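PDB 4LK4: VESB protease from Vibrio cholerae, which probably acts as a secreted serine endopeptidase of the trypsin-like S1 family, its protease domain followed by an Ig-like domain. Local coordinates for residues A[274-286]-A[296-308]. The protein carries 1 engineered substitution. Numbering follows the deposited sequence.
Sequences DANALTYTGNTFS and SDGCSTKVTLATG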
loop_
_atom_site.group_PDB
_atom_site.type_symbol
_atom_site.label_atom_id
_atom_site.label_comp_id
_atom_site.label_asym_id
_atom_site.label_seq_id
_atom_site.Cartn_x
_atom_site.Cartn_y
_atom_site.Cartn_z
ATOM N N ASP A 274 -19.181 3.706 3.167
ATOM C CA ASP A 274 -19.894 2.622 3.859
ATOM C C ASP A 274 -21.409 2.861 3.824
ATOM O O ASP A 274 -21.860 4.005 3.734
ATOM C CB ASP A 274 -19.403 2.485 5.317
ATOM C CG ASP A 274 -19.516 1.030 5.876
ATOM O OD1 ASP A 274 -20.469 0.283 5.528
ATOM O OD2 ASP A 274 -18.644 0.633 6.689
ATOM N N ALA A 275 -22.187 1.781 3.900
ATOM C CA ALA A 275 -23.654 1.867 3.831
ATOM C C ALA A 275 -24.246 2.504 5.099
ATOM O O ALA A 275 -25.304 3.163 5.045
ATOM C CB ALA A 275 -24.261 0.488 3.575
ATOM N N ASN A 276 -23.558 2.322 6.229
ATOM C CA ASN A 276 -23.969 2.967 7.477
ATOM C C ASN A 276 -23.363 4.336 7.675
ATOM O O ASN A 276 -22.241 4.592 7.269
ATOM C CB ASN A 276 -23.617 2.095 8.670
ATOM C CG ASN A 276 -24.630 1.000 8.889
ATOM O OD1 ASN A 276 -25.842 1.260 8.942
ATOM N ND2 ASN A 276 -24.150 -0.233 9.002
ATOM N N ALA A 277 -24.112 5.207 8.330
ATOM C CA ALA A 277 -23.684 6.580 8.532
ATOM C C ALA A 277 -22.466 6.690 9.456
ATOM O O ALA A 277 -22.277 5.887 10.367
ATOM C CB ALA A 277 -24.837 7.400 9.096
ATOM N N LEU A 278 -21.673 7.727 9.216
ATOM C CA LEU A 278 -20.484 8.041 10.002
ATOM C C LEU A 278 -20.762 9.296 10.815
ATOM O O LEU A 278 -21.410 10.207 10.306
ATOM C CB LEU A 278 -19.341 8.337 9.049
ATOM C CG LEU A 278 -18.073 7.519 9.180
ATOM C CD1 LEU A 278 -18.360 6.063 8.862
ATOM C CD2 LEU A 278 -17.036 8.111 8.246
ATOM N N THR A 279 -20.286 9.365 12.059
ATOM C CA THR A 279 -20.452 10.592 12.867
ATOM C C THR A 279 -19.099 11.092 13.341
ATOM O O THR A 279 -18.377 10.385 14.033
ATOM C CB THR A 279 -21.354 10.379 14.098
ATOM O OG1 THR A 279 -22.629 9.876 13.689
ATOM C CG2 THR A 279 -21.559 11.690 14.861
ATOM N N TYR A 280 -18.766 12.316 12.958
ATOM C CA TYR A 280 -17.521 12.954 13.366
ATOM C C TYR A 280 -17.556 13.179 14.867
ATOM O O TYR A 280 -18.416 13.876 15.362
ATOM C CB TYR A 280 -17.383 14.283 12.630
ATOM C CG TYR A 280 -16.116 15.073 12.851
ATOM C CD1 TYR A 280 -14.879 14.467 13.004
ATOM C CD2 TYR A 280 -16.159 16.444 12.820
ATOM C CE1 TYR A 280 -13.731 15.227 13.174
ATOM C CE2 TYR A 280 -15.026 17.211 12.970
ATOM C CZ TYR A 280 -13.810 16.609 13.148
ATOM O OH TYR A 280 -12.708 17.437 13.303
ATOM N N THR A 281 -16.602 12.579 15.568
ATOM C CA THR A 281 -16.616 12.494 17.035
ATOM C C THR A 281 -15.317 12.957 17.688
ATOM O O THR A 281 -15.281 13.193 18.891
ATOM C CB THR A 281 -16.810 11.031 17.470
ATOM O OG1 THR A 281 -17.755 10.385 16.615
ATOM C CG2 THR A 281 -17.296 10.943 18.870
ATOM N N GLY A 282 -14.237 13.047 16.915
ATOM C CA GLY A 282 -12.967 13.530 17.453
ATOM C C GLY A 282 -11.906 13.886 16.423
ATOM O O GLY A 282 -12.043 13.597 15.234
ATOM N N ASN A 283 -10.860 14.552 16.897
ATOM C CA ASN A 283 -9.682 14.786 16.097
ATOM C C ASN A 283 -8.487 15.007 16.998
ATOM O O ASN A 283 -8.643 15.031 18.190
ATOM C CB ASN A 283 -9.890 15.967 15.193
ATOM C CG ASN A 283 -10.239 17.198 15.958
ATOM O OD1 ASN A 283 -9.424 17.725 16.711
ATOM N ND2 ASN A 283 -11.451 17.679 15.764
ATOM N N THR A 284 -7.297 15.123 16.421
ATOM C CA THR A 284 -6.060 15.287 17.189
ATOM C C THR A 284 -5.440 16.659 16.963
ATOM O O THR A 284 -4.254 16.858 17.218
ATOM C CB THR A 284 -5.035 14.208 16.803
ATOM O OG1 THR A 284 -4.938 14.115 15.373
ATOM C CG2 THR A 284 -5.466 12.864 17.363
ATOM N N PHE A 285 -6.242 17.604 16.487
ATOM C CA PHE A 285 -5.739 18.944 16.197
ATOM C C PHE A 285 -5.063 19.612 17.390
ATOM O O PHE A 285 -4.041 20.266 17.204
ATOM C CB PHE A 285 -6.858 19.850 15.692
ATOM C CG PHE A 285 -7.390 19.462 14.349
ATOM C CD1 PHE A 285 -6.531 19.076 13.325
ATOM C CD2 PHE A 285 -8.753 19.509 14.095
ATOM C CE1 PHE A 285 -7.024 18.742 12.073
ATOM C CE2 PHE A 285 -9.252 19.175 12.843
ATOM C CZ PHE A 285 -8.381 18.787 11.828
ATOM N N SER A 286 -5.624 19.432 18.591
ATOM C CA SER A 286 -5.007 19.904 19.850
ATOM C C SER A 286 -3.531 19.554 19.986
ATOM O O SER A 286 -2.717 20.393 20.339
ATOM C CB SER A 286 -5.723 19.288 21.053
ATOM O OG SER A 286 -6.977 19.904 21.254
ATOM N N SER A 296 -10.695 25.982 8.576
ATOM C CA SER A 296 -12.071 25.619 8.291
ATOM C C SER A 296 -12.194 24.122 8.536
ATOM O O SER A 296 -11.363 23.368 8.067
ATOM C CB SER A 296 -12.390 25.924 6.825
ATOM O OG SER A 296 -13.790 26.004 6.619
ATOM N N ASP A 297 -13.205 23.712 9.301
ATOM C CA ASP A 297 -13.489 22.304 9.557
ATOM C C ASP A 297 -14.919 22.022 9.136
ATOM O O ASP A 297 -15.837 22.116 9.938
ATOM C CB ASP A 297 -13.287 21.970 11.037
ATOM C CG ASP A 297 -13.528 20.486 11.363
ATOM O OD1 ASP A 297 -14.016 19.705 10.525
ATOM O OD2 ASP A 297 -13.225 20.098 12.496
ATOM N N GLY A 298 -15.090 21.676 7.866
ATOM C CA GLY A 298 -16.388 21.304 7.333
ATOM C C GLY A 298 -17.009 20.117 8.038
ATOM O O GLY A 298 -18.227 20.031 8.154
ATOM N N CYS A 299 -16.184 19.192 8.518
ATOM C CA CYS A 299 -16.721 18.005 9.159
ATOM C C CYS A 299 -17.434 18.382 10.444
ATOM O O CYS A 299 -18.400 17.726 10.821
ATOM C CB CYS A 299 -15.640 16.972 9.430
ATOM S SG CYS A 299 -14.847 16.353 7.931
ATOM N N SER A 300 -16.984 19.445 11.106
ATOM C CA SER A 300 -17.701 19.937 12.283
ATOM C C SER A 300 -19.011 20.639 11.897
ATOM O O SER A 300 -19.925 20.688 12.709
ATOM C CB SER A 300 -16.829 20.857 13.155
ATOM O OG SER A 300 -16.545 22.086 12.522
ATOM N N THR A 301 -19.122 21.175 10.683
ATOM C CA THR A 301 -20.386 21.753 10.237
ATOM C C THR A 301 -21.380 20.657 9.884
ATOM O O THR A 301 -22.524 20.712 10.285
ATOM C CB THR A 301 -20.217 22.667 9.010
ATOM O OG1 THR A 301 -19.271 23.709 9.296
ATOM C CG2 THR A 301 -21.566 23.296 8.639
ATOM N N LYS A 302 -20.946 19.671 9.105
ATOM C CA LYS A 302 -21.820 18.554 8.730
ATOM C C LYS A 302 -22.046 17.551 9.874
ATOM O O LYS A 302 -23.174 17.128 10.096
ATOM C CB LYS A 302 -21.270 17.824 7.505
ATOM C CG LYS A 302 -21.217 18.665 6.242
ATOM C CD LYS A 302 -20.997 17.763 5.037
ATOM C CE LYS A 302 -20.735 18.570 3.773
ATOM N NZ LYS A 302 -21.067 17.790 2.544
ATOM N N VAL A 303 -20.973 17.172 10.573
ATOM C CA VAL A 303 -20.998 16.207 11.703
ATOM C C VAL A 303 -21.300 14.770 11.299
ATOM O O VAL A 303 -20.497 13.876 11.554
ATOM C CB VAL A 303 -21.965 16.625 12.819
ATOM C CG1 VAL A 303 -21.849 15.680 13.994
ATOM C CG2 VAL A 303 -21.647 18.036 13.263
ATOM N N THR A 304 -22.459 14.550 10.684
ATOM C CA THR A 304 -22.866 13.218 10.207
ATOM C C THR A 304 -22.712 13.090 8.689
ATOM O O THR A 304 -23.010 14.022 7.938
ATOM C CB THR A 304 -24.317 12.891 10.661
ATOM O OG1 THR A 304 -24.261 12.172 11.900
ATOM C CG2 THR A 304 -25.084 12.030 9.637
ATOM N N LEU A 305 -22.252 11.916 8.266
ATOM C CA LEU A 305 -21.937 11.617 6.864
ATOM C C LEU A 305 -22.651 10.358 6.425
ATOM O O LEU A 305 -22.297 9.263 6.840
ATOM C CB LEU A 305 -20.434 11.398 6.670
ATOM C CG LEU A 305 -19.513 12.609 6.825
ATOM C CD1 LEU A 305 -18.098 12.250 6.395
ATOM C CD2 LEU A 305 -20.038 13.788 6.014
ATOM N N ALA A 306 -23.666 10.534 5.593
ATOM C CA ALA A 306 -24.420 9.418 5.057
ATOM C C ALA A 306 -23.578 8.784 3.953
ATOM O O ALA A 306 -22.466 9.226 3.691
ATOM C CB ALA A 306 -25.763 9.907 4.523
ATOM N N THR A 307 -24.099 7.747 3.314
ATOM C CA THR A 307 -23.371 7.070 2.239
ATOM C C THR A 307 -23.141 8.043 1.075
ATOM O O THR A 307 -24.086 8.618 0.546
ATOM C CB THR A 307 -24.152 5.829 1.756
ATOM O OG1 THR A 307 -24.476 5.001 2.880
ATOM C CG2 THR A 307 -23.362 5.046 0.751
ATOM N N GLY A 308 -21.886 8.245 0.704
ATOM C CA GLY A 308 -21.544 9.116 -0.418
ATOM C C GLY A 308 -21.325 10.574 -0.024
ATOM O O GLY A 308 -20.990 11.405 -0.878
#
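Tyr280 and Asp297 reach for each other from opposite directions, each with CG anti to its own backbone N (chi1 -177° and -178°); these torsions swing the phenol and the carboxylate into contact beside the outer strand pair of the Ig-like domain's β-sheet. Here strand 278-283 pairs antiparallel with the short edge strand 304-305, and the short helix 298-302 packs against the Tyr280 side chain. Tyr280 OH donates to Asp297 OD2 at 2.8 Å, using the syn side of the carboxylate, whose plane is turned 63° from the ring. Aspartate suits this place because its short carboxylate can serve two partners: OD2 takes the phenol, and OD1, at the N-cap, accepts from Ser300 N from well above the carboxylate plane. Tyrosine supplies both a polar end and a flat apolar body. Over one ring face lies Cys299 CB, a CH-pi contact 3.8 Å from the centroid, with SG farther above the same face; that sulfur is joined to Cys311 in strand 310-319, a disulfide that ties the helix to that strand.

At the helix end Val303 adopts positive phi, and Val303 O receives Tyr280 N at 2.7 Å in a nearly straight bond. Leu278 and Leu305 then form a hydrogen-bonded pair, N to O in both directions, their CB atoms 4.0 Å apart on the buried side, which wholly apolar leucine suits and where Leu278 also touches Phe333. Thr279 and Thr304, a non-hydrogen-bonded pair, occupy the other, more exposed face; β-branched and polar, they suit it, and their hydroxyls share a weak bond. Beyond the strands Thr307 holds the loop that leads into strand 278-283: OG1 donates to Asp274 O in the carbonyl plane, while Asp274 OD2 salt-bridges Lys340. At the far end, Asn283 ND2 donates to Tyr280 OH at 2.8 Å, bent and tilted from its amide plane, giving the phenol oxygen a second partner besides Asp297 OD2.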